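Local structure of elongation factor G (Thermus thermophilus, 2DY1) at residues R307-P312 and V339-A344. The protein binds GTP and a magnesium ion and probably acts as a GTPase elongation factor in the translocation step of protein synthesis. Residues are numbered along the deposited sequence; the frame is centred on the assembly and turned at random.
Sequences RGRLKP and VEEAEA
R307 meets A344 through its backbone: the A344 methyl (CB) packs 3.6 Å from R307 CA. R307 CB points away from 339-344, and NE bonds to the carbonyl O of P283. G308 has a positive phi (94°), where any side chain would collide with the carbonyl O of R307. G308 O lies 3.0 Å from A344 N.

R309 CG is anti to the backbone N (chi1 178°), and the extended chain passes over A342 O to reach E341. In a salt bridge, R309 NE and NH2 both grip E341 OE1 side-on, at 3.3 and 2.9 Å. OE1 lies near the guanidinium plane, but the carboxylate stands almost perpendicular to it (88°). If E341 lost its carboxylate to an alanine here, the R309 guanidinium would probably lose its acceptor and be free to turn.

L310 and A342 form an antiparallel hydrogen-bonded pair. L310 N donates to A342 O (2.8 Å), and A342 N returns a bond to L310 O (2.9 Å). L310 CB and A342 CB lie 4.5 Å apart on the same face. K311 N bonds to the D314 carboxylate. P312 sets the CD edge of its ring against the E340 carbonyl, CD lying 3.1 Å from E340 O.

The contact is a short antiparallel pairing at the sheet edge in domain 2, away from the GTP site. Strand 309-310 follows strand 298-307 after G308. It pairs with strand 335-343, and L310 and P312 reach L325 and L328 on strand 323-332 beyond.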
# COMPACT_ATOMS: atom_id res chain seq x y z
N ARG A 307 9.97 18.41 14.17
CA ARG A 307 10.13 19.46 15.17
C ARG A 307 11.59 19.54 15.49
O ARG A 307 12.29 18.55 15.37
CB ARG A 307 9.37 19.05 16.45
CG ARG A 307 9.23 20.15 17.52
CD ARG A 307 8.37 19.63 18.67
NE ARG A 307 8.99 18.49 19.34
CZ ARG A 307 8.32 17.58 20.04
NH1 ARG A 307 7.01 17.67 20.17
NH2 ARG A 307 8.98 16.59 20.62
N GLY A 308 12.02 20.73 15.89
CA GLY A 308 13.41 20.91 16.27
C GLY A 308 14.31 21.40 15.17
O GLY A 308 13.88 21.63 14.04
N ARG A 309 15.58 21.57 15.50
CA ARG A 309 16.54 22.05 14.56
C ARG A 309 17.78 21.17 14.65
O ARG A 309 18.08 20.60 15.71
CB ARG A 309 16.86 23.52 14.87
CG ARG A 309 17.91 24.17 14.00
CD ARG A 309 17.87 25.69 14.15
NE ARG A 309 19.01 26.31 13.48
CZ ARG A 309 20.24 26.34 13.97
NH1 ARG A 309 20.49 25.78 15.16
NH2 ARG A 309 21.23 26.89 13.29
N LEU A 310 18.48 21.01 13.54
CA LEU A 310 19.70 20.21 13.54
C LEU A 310 20.84 20.90 12.83
O LEU A 310 20.65 21.67 11.87
CB LEU A 310 19.47 18.86 12.85
CG LEU A 310 18.49 17.90 13.51
CD1 LEU A 310 18.23 16.73 12.56
CD2 LEU A 310 19.08 17.38 14.82
N LYS A 311 22.04 20.63 13.33
CA LYS A 311 23.27 21.14 12.74
C LYS A 311 24.16 19.95 12.43
O LYS A 311 24.01 18.89 13.03
CB LYS A 311 23.98 22.08 13.71
CG LYS A 311 23.28 23.42 13.88
CD LYS A 311 23.88 24.19 15.05
CE LYS A 311 25.35 24.53 14.81
NZ LYS A 311 26.04 25.00 16.06
N PRO A 312 25.11 20.11 11.49
CA PRO A 312 26.01 19.00 11.16
C PRO A 312 26.76 18.56 12.42
O PRO A 312 27.21 19.41 13.20
CB PRO A 312 26.94 19.62 10.11
CG PRO A 312 26.06 20.64 9.44
CD PRO A 312 25.35 21.27 10.62
N VAL A 339 23.64 20.75 3.21
CA VAL A 339 23.17 21.98 3.81
C VAL A 339 23.87 22.13 5.15
O VAL A 339 24.41 21.17 5.68
CB VAL A 339 21.64 22.00 4.01
CG1 VAL A 339 20.96 21.95 2.64
CG2 VAL A 339 21.18 20.86 4.91
N GLU A 340 23.86 23.35 5.69
CA GLU A 340 24.54 23.60 6.95
C GLU A 340 23.63 23.63 8.16
O GLU A 340 24.11 23.80 9.29
CB GLU A 340 25.34 24.91 6.85
CG GLU A 340 26.36 24.91 5.72
CD GLU A 340 27.21 23.64 5.69
OE1 GLU A 340 27.84 23.30 6.71
OE2 GLU A 340 27.24 22.98 4.62
N GLU A 341 22.32 23.48 7.95
CA GLU A 341 21.38 23.43 9.06
C GLU A 341 20.08 22.87 8.51
O GLU A 341 19.85 22.91 7.31
CB GLU A 341 21.11 24.82 9.64
CG GLU A 341 20.37 25.76 8.71
CD GLU A 341 20.14 27.13 9.32
OE1 GLU A 341 20.19 27.25 10.57
OE2 GLU A 341 19.89 28.09 8.56
N ALA A 342 19.25 22.36 9.40
CA ALA A 342 17.94 21.83 9.02
C ALA A 342 16.96 22.26 10.11
O ALA A 342 17.27 22.20 11.29
CB ALA A 342 17.99 20.34 8.92
N GLU A 343 15.78 22.70 9.71
CA GLU A 343 14.78 23.16 10.68
C GLU A 343 13.55 22.28 10.51
O GLU A 343 13.45 21.56 9.52
CB GLU A 343 14.38 24.61 10.38
CG GLU A 343 15.52 25.59 10.24
CD GLU A 343 15.04 26.93 9.71
OE1 GLU A 343 14.24 27.59 10.40
OE2 GLU A 343 15.46 27.31 8.59
N ALA A 344 12.61 22.35 11.43
CA ALA A 344 11.40 21.53 11.31
C ALA A 344 10.77 21.81 9.95
O ALA A 344 10.65 22.97 9.53
CB ALA A 344 10.42 21.85 12.45